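Local atomic coordinates of ATP-dependent DNA ligase (PDB entry 6NHX), a protein that catalyses ATP-dependent sealing of breaks in double-stranded DNA, acting with Ku in the repair of double-strand breaks by non-homologous end joining. Residues 8-13 against 34-39; 46-51 against 61-66; 80-85 against 105-110. The protein carries 1 engineered substitution. All coordinates share one frame; numbering follows the deposited sequence.

Contact 1. Residues 8-13 against 34-39; sequences LAPMLA and GYRLLV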
loop_
_atom_site.group_PDB
_atom_site.type_symbol
_atom_site.label_atom_id
_atom_site.label_comp_id
_atom_site.label_asym_id
_atom_site.label_seq_id
_atom_site.Cartn_x
_atom_site.Cartn_y
_atom_site.Cartn_z
ATOM N N LEU A 8 -15.153 -13.770 -3.159
ATOM C CA LEU A 8 -14.516 -12.715 -3.935
ATOM C C LEU A 8 -13.105 -12.435 -3.444
ATOM O O LEU A 8 -12.850 -12.381 -2.237
ATOM C CB LEU A 8 -15.329 -11.431 -3.795
ATOM C CG LEU A 8 -16.464 -11.164 -4.770
ATOM C CD1 LEU A 8 -16.890 -9.714 -4.612
ATOM C CD2 LEU A 8 -16.020 -11.451 -6.194
ATOM N N ALA A 9 -12.196 -12.226 -4.396
ATOM C CA ALA A 9 -10.844 -11.756 -4.151
ATOM C C ALA A 9 -10.552 -10.593 -5.088
ATOM O O ALA A 9 -11.099 -10.532 -6.193
ATOM C CB ALA A 9 -9.819 -12.874 -4.398
ATOM N N PRO A 10 -9.706 -9.656 -4.668
ATOM C CA PRO A 10 -9.486 -8.452 -5.478
ATOM C C PRO A 10 -8.725 -8.746 -6.762
ATOM O O PRO A 10 -7.882 -9.645 -6.832
ATOM C CB PRO A 10 -8.656 -7.549 -4.559
ATOM C CG PRO A 10 -8.769 -8.146 -3.188
ATOM C CD PRO A 10 -8.985 -9.610 -3.388
ATOM N N MET A 11 -9.061 -7.968 -7.785
ATOM C CA MET A 11 -8.290 -7.904 -9.017
ATOM C C MET A 11 -6.987 -7.152 -8.753
ATOM O O MET A 11 -6.922 -6.253 -7.915
ATOM C CB MET A 11 -9.123 -7.144 -10.048
ATOM C CG MET A 11 -8.535 -7.094 -11.443
ATOM S SD MET A 11 -9.729 -6.371 -12.585
ATOM C CE MET A 11 -8.738 -6.303 -14.087
ATOM N N LEU A 12 -5.936 -7.524 -9.480
ATOM C CA LEU A 12 -4.598 -6.994 -9.239
ATOM C C LEU A 12 -4.029 -6.375 -10.512
ATOM O O LEU A 12 -4.426 -6.726 -11.624
ATOM C CB LEU A 12 -3.675 -8.090 -8.701
ATOM C CG LEU A 12 -4.141 -8.724 -7.387
ATOM C CD1 LEU A 12 -3.285 -9.947 -7.064
ATOM C CD2 LEU A 12 -4.100 -7.715 -6.240
ATOM N N ALA A 13 -3.083 -5.446 -10.319
ATOM C CA ALA A 13 -2.478 -4.669 -11.397
ATOM C C ALA A 13 -1.099 -5.207 -11.744
ATOM O O ALA A 13 -0.410 -5.803 -10.916
ATOM C CB ALA A 13 -2.341 -3.191 -11.011
ATOM N N GLY A 34 -2.218 1.662 1.305
ATOM C CA GLY A 34 -3.095 1.265 2.392
ATOM C C GLY A 34 -3.292 -0.234 2.359
ATOM O O GLY A 34 -2.414 -0.958 1.867
ATOM N N TYR A 35 -4.427 -0.713 2.854
ATOM C CA TYR A 35 -4.772 -2.126 2.790
ATOM C C TYR A 35 -5.988 -2.284 1.884
ATOM O O TYR A 35 -6.982 -1.565 2.037
ATOM C CB TYR A 35 -5.097 -2.699 4.170
ATOM C CG TYR A 35 -3.940 -2.869 5.120
ATOM C CD1 TYR A 35 -2.668 -3.217 4.677
ATOM C CD2 TYR A 35 -4.131 -2.702 6.474
ATOM C CE1 TYR A 35 -1.621 -3.373 5.579
ATOM C CE2 TYR A 35 -3.106 -2.857 7.372
ATOM C CZ TYR A 35 -1.856 -3.188 6.929
ATOM O OH TYR A 35 -0.860 -3.331 7.868
ATOM N N ARG A 36 -5.909 -3.232 0.959
ATOM C CA ARG A 36 -7.004 -3.491 0.034
ATOM C C ARG A 36 -8.170 -4.143 0.762
ATOM O O ARG A 36 -7.990 -5.101 1.520
ATOM C CB ARG A 36 -6.501 -4.432 -1.058
ATOM C CG ARG A 36 -7.497 -4.637 -2.178
ATOM C CD ARG A 36 -7.536 -3.441 -3.103
ATOM N NE ARG A 36 -8.295 -3.709 -4.318
ATOM C CZ ARG A 36 -7.792 -4.272 -5.409
ATOM N NH1 ARG A 36 -6.515 -4.624 -5.452
ATOM N NH2 ARG A 36 -8.566 -4.475 -6.463
ATOM N N LEU A 37 -9.381 -3.640 0.515
ATOM C CA LEU A 37 -10.573 -4.211 1.123
ATOM C C LEU A 37 -11.678 -4.354 0.094
ATOM O O LEU A 37 -11.901 -3.457 -0.722
ATOM C CB LEU A 37 -11.114 -3.340 2.257
ATOM C CG LEU A 37 -10.303 -3.312 3.551
ATOM C CD1 LEU A 37 -11.018 -2.468 4.587
ATOM C CD2 LEU A 37 -10.029 -4.720 4.081
ATOM N N LEU A 38 -12.375 -5.484 0.151
ATOM C CA LEU A 38 -13.684 -5.632 -0.472
ATOM C C LEU A 38 -14.722 -5.401 0.616
ATOM O O LEU A 38 -14.600 -5.939 1.724
ATOM C CB LEU A 38 -13.853 -7.020 -1.099
ATOM C CG LEU A 38 -12.878 -7.330 -2.247
ATOM C CD1 LEU A 38 -13.098 -8.745 -2.745
ATOM C CD2 LEU A 38 -13.021 -6.338 -3.397
ATOM N N VAL A 39 -15.731 -4.595 0.306
ATOM C CA VAL A 39 -16.694 -4.127 1.299
ATOM C C VAL A 39 -18.095 -4.503 0.835
ATOM O O VAL A 39 -18.519 -4.101 -0.256
ATOM C CB VAL A 39 -16.598 -2.609 1.496
ATOM C CG1 VAL A 39 -17.699 -2.106 2.451
ATOM C CG2 VAL A 39 -15.196 -2.216 1.977
#

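Contact 2. Residues 46-51 against 61-66; sequences VRLRSR and PQLRAL. With ATP (adenosine-5'-triphosphate), chain B.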
loop_
_atom_site.group_PDB
_atom_site.type_symbol
_atom_site.label_atom_id
_atom_site.label_comp_id
_atom_site.label_asym_id
_atom_site.label_seq_id
_atom_site.Cartn_x
_atom_site.Cartn_y
_atom_site.Cartn_z
ATOM N N VAL A 46 -21.967 -3.579 7.495
ATOM C CA VAL A 46 -20.793 -3.702 6.642
ATOM C C VAL A 46 -20.061 -4.991 6.986
ATOM O O VAL A 46 -19.955 -5.359 8.160
ATOM C CB VAL A 46 -19.869 -2.475 6.800
ATOM C CG1 VAL A 46 -18.485 -2.777 6.305
ATOM C CG2 VAL A 46 -20.428 -1.294 6.045
ATOM N N ARG A 47 -19.565 -5.679 5.955
ATOM C CA ARG A 47 -18.666 -6.815 6.106
ATOM C C ARG A 47 -17.461 -6.609 5.201
ATOM O O ARG A 47 -17.574 -6.019 4.120
ATOM C CB ARG A 47 -19.353 -8.129 5.751
ATOM C CG ARG A 47 -20.557 -8.399 6.635
ATOM C CD ARG A 47 -21.333 -9.609 6.183
ATOM N NE ARG A 47 -20.536 -10.831 6.214
ATOM C CZ ARG A 47 -20.310 -11.593 5.153
ATOM N NH1 ARG A 47 -20.807 -11.250 3.974
ATOM N NH2 ARG A 47 -19.591 -12.699 5.266
ATOM N N LEU A 48 -16.300 -7.095 5.650
ATOM C CA LEU A 48 -15.027 -6.766 5.019
ATOM C C LEU A 48 -14.233 -8.020 4.685
ATOM O O LEU A 48 -14.183 -8.968 5.475
ATOM C CB LEU A 48 -14.190 -5.880 5.940
ATOM C CG LEU A 48 -14.859 -4.606 6.456
ATOM C CD1 LEU A 48 -13.966 -3.930 7.482
ATOM C CD2 LEU A 48 -15.172 -3.647 5.319
ATOM N N ARG A 49 -13.587 -8.007 3.520
ATOM C CA ARG A 49 -12.682 -9.072 3.114
ATOM C C ARG A 49 -11.339 -8.463 2.755
ATOM O O ARG A 49 -11.279 -7.465 2.031
ATOM C CB ARG A 49 -13.240 -9.840 1.911
ATOM C CG ARG A 49 -14.358 -10.786 2.272
ATOM C CD ARG A 49 -15.028 -11.353 1.030
ATOM N NE ARG A 49 -14.169 -12.318 0.350
ATOM C CZ ARG A 49 -14.030 -13.587 0.720
ATOM N NH1 ARG A 49 -14.705 -14.053 1.764
ATOM N NH2 ARG A 49 -13.224 -14.393 0.045
ATOM N N SER A 50 -10.268 -9.057 3.269
ATOM C CA SER A 50 -8.927 -8.590 2.960
ATOM C C SER A 50 -8.469 -9.174 1.630
ATOM O O SER A 50 -9.162 -9.975 0.997
ATOM C CB SER A 50 -7.960 -8.979 4.075
ATOM O OG SER A 50 -7.841 -10.388 4.162
ATOM N N ARG A 51 -7.268 -8.782 1.209
ATOM C CA ARG A 51 -6.732 -9.299 -0.045
ATOM C C ARG A 51 -6.569 -10.817 -0.004
ATOM O O ARG A 51 -6.711 -11.485 -1.033
ATOM C CB ARG A 51 -5.409 -8.605 -0.364
ATOM C CG ARG A 51 -4.814 -8.986 -1.706
ATOM C CD ARG A 51 -3.508 -9.656 -1.466
ATOM N NE ARG A 51 -2.750 -9.931 -2.681
ATOM C CZ ARG A 51 -2.042 -9.029 -3.350
ATOM N NH1 ARG A 51 -2.005 -7.766 -2.957
ATOM N NH2 ARG A 51 -1.357 -9.404 -4.416
ATOM N N PRO A 61 -13.359 -1.413 13.111
ATOM C CA PRO A 61 -14.573 -0.797 13.667
ATOM C C PRO A 61 -14.818 0.611 13.161
ATOM O O PRO A 61 -15.967 1.069 13.189
ATOM C CB PRO A 61 -14.311 -0.809 15.179
ATOM C CG PRO A 61 -12.821 -0.766 15.283
ATOM C CD PRO A 61 -12.322 -1.608 14.140
ATOM N N GLN A 62 -13.774 1.310 12.702
ATOM C CA GLN A 62 -13.958 2.631 12.110
ATOM C C GLN A 62 -14.902 2.580 10.918
ATOM O O GLN A 62 -15.624 3.549 10.655
ATOM C CB GLN A 62 -12.609 3.192 11.657
ATOM C CG GLN A 62 -11.608 3.457 12.769
ATOM C CD GLN A 62 -10.657 2.296 12.979
ATOM O OE1 GLN A 62 -10.880 1.193 12.470
ATOM N NE2 GLN A 62 -9.584 2.538 13.724
ATOM N N LEU A 63 -14.916 1.466 10.192
ATOM C CA LEU A 63 -15.672 1.344 8.956
ATOM C C LEU A 63 -17.069 0.780 9.165
ATOM O O LEU A 63 -17.744 0.461 8.181
ATOM C CB LEU A 63 -14.900 0.483 7.952
ATOM C CG LEU A 63 -13.487 0.971 7.617
ATOM C CD1 LEU A 63 -12.901 0.125 6.505
ATOM C CD2 LEU A 63 -13.501 2.441 7.231
ATOM N N ARG A 64 -17.514 0.649 10.419
ATOM C CA ARG A 64 -18.869 0.171 10.673
ATOM C C ARG A 64 -19.903 1.160 10.167
ATOM O O ARG A 64 -20.969 0.763 9.680
ATOM C CB ARG A 64 -19.084 -0.038 12.169
ATOM C CG ARG A 64 -18.330 -1.194 12.752
ATOM C CD ARG A 64 -18.712 -1.369 14.201
ATOM N NE ARG A 64 -17.925 -2.419 14.826
ATOM C CZ ARG A 64 -17.557 -2.407 16.098
ATOM N NH1 ARG A 64 -17.906 -1.393 16.877
ATOM N NH2 ARG A 64 -16.834 -3.404 16.585
ATOM N N ALA A 65 -19.616 2.453 10.294
ATOM C CA ALA A 65 -20.544 3.498 9.882
ATOM C C ALA A 65 -20.569 3.705 8.375
ATOM O O ALA A 65 -21.347 4.540 7.901
ATOM C CB ALA A 65 -20.190 4.816 10.576
ATOM N N LEU A 66 -19.738 2.973 7.625
ATOM C CA LEU A 66 -19.654 3.154 6.180
ATOM C C LEU A 66 -21.020 3.059 5.519
ATOM O O LEU A 66 -21.378 3.897 4.686
ATOM C CB LEU A 66 -18.709 2.106 5.590
ATOM C CG LEU A 66 -17.454 2.542 4.838
ATOM C CD1 LEU A 66 -16.793 1.327 4.203
ATOM C CD2 LEU A 66 -17.793 3.577 3.784
HETATM P PG ATP B . 0.524 -6.197 -5.102
HETATM O O1G ATP B . 0.219 -5.626 -6.472
HETATM O O2G ATP B . 0.778 -7.692 -5.067
HETATM O O3G ATP B . -0.476 -5.746 -4.052
HETATM P PB ATP B . 2.324 -4.400 -3.651
HETATM O O1B ATP B . 3.823 -4.260 -3.583
HETATM O O2B ATP B . 1.493 -4.517 -2.392
HETATM O O3B ATP B . 1.970 -5.596 -4.673
HETATM P PA ATP B . 2.410 -1.952 -5.204
HETATM O O1A ATP B . 3.385 -2.482 -6.211
HETATM O O2A ATP B . 2.761 -0.981 -4.107
HETATM O O3A ATP B . 1.706 -3.210 -4.517
HETATM O "O5'" ATP B . 1.065 -1.491 -5.978
HETATM C "C5'" ATP B . 0.079 -0.707 -5.312
HETATM C "C4'" ATP B . -0.865 -1.585 -4.485
HETATM O "O4'" ATP B . -1.935 -0.750 -4.043
HETATM C "C3'" ATP B . -1.495 -2.715 -5.271
HETATM O "O3'" ATP B . -1.890 -3.738 -4.362
HETATM C "C2'" ATP B . -2.732 -2.044 -5.799
HETATM O "O2'" ATP B . -3.757 -2.981 -6.160
HETATM C "C1'" ATP B . -3.166 -1.169 -4.627
HETATM N N9 ATP B . -3.826 0.075 -5.072
HETATM C C8 ATP B . -3.577 1.325 -4.606
HETATM N N7 ATP B . -4.389 2.238 -5.207
HETATM C C5 ATP B . -5.176 1.545 -6.052
HETATM C C6 ATP B . -6.226 1.893 -7.000
HETATM N N6 ATP B . -6.582 3.170 -7.177
HETATM N N1 ATP B . -6.794 0.897 -7.695
HETATM C C2 ATP B . -6.443 -0.386 -7.546
HETATM N N3 ATP B . -5.474 -0.779 -6.705
HETATM C C4 ATP B . -4.811 0.138 -5.966
HETATM O O HOH W 1 -21.806 -2.162 10.206
#

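Contact 3. Residues 80-85 against 105-110; sequences EAVVLD and EFWAFD. With ATP (adenosine-5'-triphosphate), chain B.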
loop_
_atom_site.group_PDB
_atom_site.type_symbol
_atom_site.label_atom_id
_atom_site.label_comp_id
_atom_site.label_asym_id
_atom_site.label_seq_id
_atom_site.Cartn_x
_atom_site.Cartn_y
_atom_site.Cartn_z
ATOM N N GLU A 80 -9.508 0.920 -0.938
ATOM C CA GLU A 80 -8.356 0.884 -0.044
ATOM C C GLU A 80 -8.741 1.480 1.300
ATOM O O GLU A 80 -9.318 2.570 1.349
ATOM C CB GLU A 80 -7.200 1.705 -0.633
ATOM C CG GLU A 80 -5.829 1.336 -0.101
ATOM C CD GLU A 80 -5.142 0.294 -0.958
ATOM O OE1 GLU A 80 -5.725 -0.119 -1.978
ATOM O OE2 GLU A 80 -4.013 -0.110 -0.619
ATOM N N ALA A 81 -8.423 0.779 2.387
ATOM C CA ALA A 81 -8.445 1.408 3.700
ATOM C C ALA A 81 -7.150 2.190 3.860
ATOM O O ALA A 81 -6.068 1.671 3.577
ATOM C CB ALA A 81 -8.567 0.353 4.796
ATOM N N VAL A 82 -7.268 3.451 4.281
ATOM C CA VAL A 82 -6.134 4.361 4.335
ATOM C C VAL A 82 -6.118 5.130 5.648
ATOM O O VAL A 82 -7.158 5.389 6.273
ATOM C CB VAL A 82 -6.086 5.355 3.153
ATOM C CG1 VAL A 82 -5.902 4.632 1.825
ATOM C CG2 VAL A 82 -7.363 6.211 3.154
ATOM N N VAL A 83 -4.910 5.508 6.041
ATOM C CA VAL A 83 -4.667 6.482 7.092
ATOM C C VAL A 83 -3.898 7.623 6.450
ATOM O O VAL A 83 -2.854 7.397 5.827
ATOM C CB VAL A 83 -3.874 5.873 8.267
ATOM C CG1 VAL A 83 -3.445 6.943 9.277
ATOM C CG2 VAL A 83 -4.654 4.765 8.948
ATOM N N LEU A 84 -4.397 8.841 6.614
ATOM C CA LEU A 84 -3.806 10.009 5.978
ATOM C C LEU A 84 -2.704 10.606 6.848
ATOM O O LEU A 84 -2.841 10.696 8.071
ATOM C CB LEU A 84 -4.887 11.062 5.708
ATOM C CG LEU A 84 -6.107 10.565 4.925
ATOM C CD1 LEU A 84 -7.063 11.718 4.614
ATOM C CD2 LEU A 84 -5.676 9.845 3.640
ATOM N N ASP A 85 -1.607 11.002 6.201
ATOM C CA ASP A 85 -0.507 11.686 6.875
ATOM C C ASP A 85 -0.851 13.165 7.057
ATOM O O ASP A 85 -1.943 13.622 6.709
ATOM C CB ASP A 85 0.827 11.428 6.168
ATOM C CG ASP A 85 0.931 12.094 4.797
ATOM O OD1 ASP A 85 0.114 12.976 4.455
ATOM O OD2 ASP A 85 1.869 11.716 4.052
ATOM N N GLU A 105 -9.993 5.680 6.835
ATOM C CA GLU A 105 -10.987 5.919 5.798
ATOM C C GLU A 105 -10.998 4.751 4.825
ATOM O O GLU A 105 -10.004 4.042 4.660
ATOM C CB GLU A 105 -10.647 7.187 5.012
ATOM C CG GLU A 105 -10.647 8.434 5.869
ATOM C CD GLU A 105 -10.670 9.734 5.091
ATOM O OE1 GLU A 105 -11.146 9.758 3.946
ATOM O OE2 GLU A 105 -10.237 10.760 5.658
ATOM N N PHE A 106 -12.122 4.584 4.143
ATOM C CA PHE A 106 -12.209 3.686 3.002
ATOM C C PHE A 106 -12.363 4.534 1.749
ATOM O O PHE A 106 -13.299 5.333 1.650
ATOM C CB PHE A 106 -13.373 2.714 3.156
ATOM C CG PHE A 106 -13.558 1.804 1.968
ATOM C CD1 PHE A 106 -12.606 0.841 1.636
ATOM C CD2 PHE A 106 -14.678 1.924 1.164
ATOM C CE1 PHE A 106 -12.791 0.012 0.546
ATOM C CE2 PHE A 106 -14.854 1.094 0.059
ATOM C CZ PHE A 106 -13.930 0.148 -0.239
ATOM N N TRP A 107 -11.415 4.402 0.821
ATOM C CA TRP A 107 -11.484 5.083 -0.466
ATOM C C TRP A 107 -11.881 4.047 -1.507
ATOM O O TRP A 107 -11.087 3.159 -1.844
ATOM C CB TRP A 107 -10.151 5.741 -0.826
ATOM C CG TRP A 107 -9.861 6.990 -0.001
ATOM C CD1 TRP A 107 -10.551 7.429 1.095
ATOM C CD2 TRP A 107 -8.804 7.947 -0.212
ATOM N NE1 TRP A 107 -9.997 8.600 1.574
ATOM C CE2 TRP A 107 -8.928 8.936 0.786
ATOM C CE3 TRP A 107 -7.776 8.065 -1.147
ATOM C CZ2 TRP A 107 -8.060 10.022 0.872
ATOM C CZ3 TRP A 107 -6.911 9.155 -1.054
ATOM C CH2 TRP A 107 -7.051 10.109 -0.049
ATOM N N ALA A 108 -13.099 4.182 -2.020
ATOM C CA ALA A 108 -13.635 3.216 -2.968
ATOM C C ALA A 108 -13.175 3.548 -4.380
ATOM O O ALA A 108 -13.161 4.718 -4.785
ATOM C CB ALA A 108 -15.163 3.250 -2.929
ATOM N N PHE A 109 -12.832 2.505 -5.135
ATOM C CA PHE A 109 -12.477 2.679 -6.539
ATOM C C PHE A 109 -13.135 1.691 -7.490
ATOM O O PHE A 109 -12.915 1.786 -8.708
ATOM C CB PHE A 109 -10.955 2.769 -6.776
ATOM C CG PHE A 109 -10.139 1.687 -6.108
ATOM C CD1 PHE A 109 -10.289 0.342 -6.462
ATOM C CD2 PHE A 109 -9.147 2.025 -5.169
ATOM C CE1 PHE A 109 -9.506 -0.656 -5.860
ATOM C CE2 PHE A 109 -8.365 1.036 -4.568
ATOM C CZ PHE A 109 -8.543 -0.298 -4.911
ATOM N N ASP A 110 -13.961 0.776 -6.990
ATOM C CA ASP A 110 -14.750 -0.047 -7.895
ATOM C C ASP A 110 -16.072 -0.396 -7.227
ATOM O O ASP A 110 -16.223 -0.330 -6.002
ATOM C CB ASP A 110 -14.012 -1.291 -8.404
ATOM C CG ASP A 110 -14.240 -1.525 -9.886
ATOM O OD1 ASP A 110 -15.380 -1.269 -10.350
ATOM O OD2 ASP A 110 -13.288 -1.949 -10.585
HETATM P PG ATP B . 0.524 -6.197 -5.102
HETATM O O1G ATP B . 0.219 -5.626 -6.472
HETATM O O2G ATP B . 0.778 -7.692 -5.067
HETATM O O3G ATP B . -0.476 -5.746 -4.052
HETATM P PB ATP B . 2.324 -4.400 -3.651
HETATM O O1B ATP B . 3.823 -4.260 -3.583
HETATM O O2B ATP B . 1.493 -4.517 -2.392
HETATM O O3B ATP B . 1.970 -5.596 -4.673
HETATM P PA ATP B . 2.410 -1.952 -5.204
HETATM O O1A ATP B . 3.385 -2.482 -6.211
HETATM O O2A ATP B . 2.761 -0.981 -4.107
HETATM O O3A ATP B . 1.706 -3.210 -4.517
HETATM O "O5'" ATP B . 1.065 -1.491 -5.978
HETATM C "C5'" ATP B . 0.079 -0.707 -5.312
HETATM C "C4'" ATP B . -0.865 -1.585 -4.485
HETATM O "O4'" ATP B . -1.935 -0.750 -4.043
HETATM C "C3'" ATP B . -1.495 -2.715 -5.271
HETATM O "O3'" ATP B . -1.890 -3.738 -4.362
HETATM C "C2'" ATP B . -2.732 -2.044 -5.799
HETATM O "O2'" ATP B . -3.757 -2.981 -6.160
HETATM C "C1'" ATP B . -3.166 -1.169 -4.627
HETATM N N9 ATP B . -3.826 0.075 -5.072
HETATM C C8 ATP B . -3.577 1.325 -4.606
HETATM N N7 ATP B . -4.389 2.238 -5.207
HETATM C C5 ATP B . -5.176 1.545 -6.052
HETATM C C6 ATP B . -6.226 1.893 -7.000
HETATM N N6 ATP B . -6.582 3.170 -7.177
HETATM N N1 ATP B . -6.794 0.897 -7.695
HETATM C C2 ATP B . -6.443 -0.386 -7.546
HETATM N N3 ATP B . -5.474 -0.779 -6.705
HETATM C C4 ATP B . -4.811 0.138 -5.966
#

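Contact 1. Residues 8-13 against 34-39
Met11 and Arg36 make the polar part of this contact. The carbonyl oxygen of Met11 takes two hydrogen bonds from the end of one guanidinium: NH2 of Arg36 reaches Met11 O at 2.8 Å and NH1 of Arg36 reaches the same Met11 O at 3.0 Å. The NH2 bond uses a lone pair in the carbonyl plane, while the NH1 bond runs almost along the C=O axis. Because one oxygen serves both nitrogens, neither bond is straight, with N-H...O angles of 143° and 136°. Met11 O still lies near the guanidinium plane, at its edge. On its NE side the same group forms a salt bridge with Asp78.

The flat group also has a packed face. Pro10 lays its CB over the middle of the guanidinium, 3.5 Å from Arg36 CZ, while its CG rests 3.9 Å from Arg36 CG. The arginine chain leaves the strand with CG anti to the backbone N (chi1 -173°), then bends at chi2, which sets the guanidinium face against Pro10 CB.

Purely apolar packing follows two residues along the strand. Leu38 sends CD1 to Leu8 CB at 3.6 Å, and the same Leu38 CD1 lies 4.3 Å from Pro10 CD, so one methyl touches both Leu8 and Pro10.

Arg36 belongs to the first nucleotidyltransferase motif and touches the bound ATP. With two bonds at its end, a carboxylate at NE and a proline over one face, its guanidinium has little freedom to rotate, and the positive charge is probably well stabilised in this buried part of the ATP pocket.

Contact 2. Residues 46-51 against 61-66
A water held between Val46 and Arg64 is the polar link across this contact: it accepts from Val46 N at 3.1 Å and donates to Arg64 O at 3.1 Å. It joins strand segment 46-51 to the turn 61-66 where the backbones come nearest each other.

Beside this bridge the contacts are van der Waals: both Val46 methyls face the turn, CG1 3.8 Å from Leu63 O and CG2 in apolar contact with Leu66 CB at 3.8 Å. With CG1 anti to the backbone N (chi1 161°), the two branches straddle the Leu63 carbonyl. Further in, Leu48 CD1 meets Leu63 CD1 at 4.3 Å, a looser apolar touch. Leu63 and Leu66 also reach Phe106 of strand 105-114, so the turn packs on Phe106 of the same sheet.

At the far end, Arg51 turns to the nucleotide. Its NH1 bonds to ATP O3G at 2.8 Å, nearly straight at 168°, and its NH2 bonds to ATP O2G at 2.8 Å, more bent at 148°. This two-pronged grip sets the gamma phosphate at the guanidinium edge, near its plane. NH1 also makes a salt bridge to a bound MES, probably from the crystallisation liquor.

The chemistry is divided: apolar contacts and a water join one end to the turn, while the other offers a cation that would offset charge on the gamma phosphate; Arg179, Lys168 and Lys185 also hydrogen-bond the ATP.

Contact 3. Residues 80-85 against 105-110
Two antiparallel strands in the sheet of the nucleotidyltransferase domain pair here beside the adenine pocket, with Ala81 and Phe106 as the non-hydrogen-bonded pair. On one flank Glu80 and Trp107 exchange backbone bonds, Trp107 N to Glu80 O at 2.8 Å; on the other Val82 and Glu105 do likewise, Val82 N to Glu105 O at 2.8 Å.

Trp107 carries much of the side-chain packing. Val82 CG2 stands 3.8 Å from the centroid of its five-membered ring, only 5° off the normal, a CH-pi contact. Leu84 CD2 approaches the six-membered ring at CZ2, 3.7 Å away. Trp107 NE1 bonds to Glu105 OE1 at 2.9 Å, in the indole plane but from above the carboxylate, which fixes the ring's turn.

The adenine lies over one face of the Phe109 ring, with ATP C6 3.4 Å from Phe109 CE2. Glu80 OE1 lies at the edge of this ring, buried and without a hydrogen-bond partner.

Just beyond, Phe109 and Asp110 both face Asp78 in a classic beta bulge. Strand 35-42 flanks strand 74-82 on its other side, while Met95 of helix 92-96 covers Ala81.

In the fold
All three contacts lie in the nucleotidyltransferase domain and follow one another along the chain, each closing before the next opens. Their centres are 11 to 12 Å apart. They share one antiparallel sheet in which strands 45-50, 35-42, 74-82 and 105-114 are successive neighbours: contact 3 pairs the last two, contact 2 sets the turn 61-66 against strand 45-50, and contact 1 brings segment 8-13, which leads into a strand of a second sheet, against strand 35-42. Phe106 ties contacts 1, 2 and 3 together through Val39, Leu63 and Leu66. Arg36, Arg51, Glu80 and Phe109, from this sheet and the loop after strand 45-50, form part of the ATP pocket.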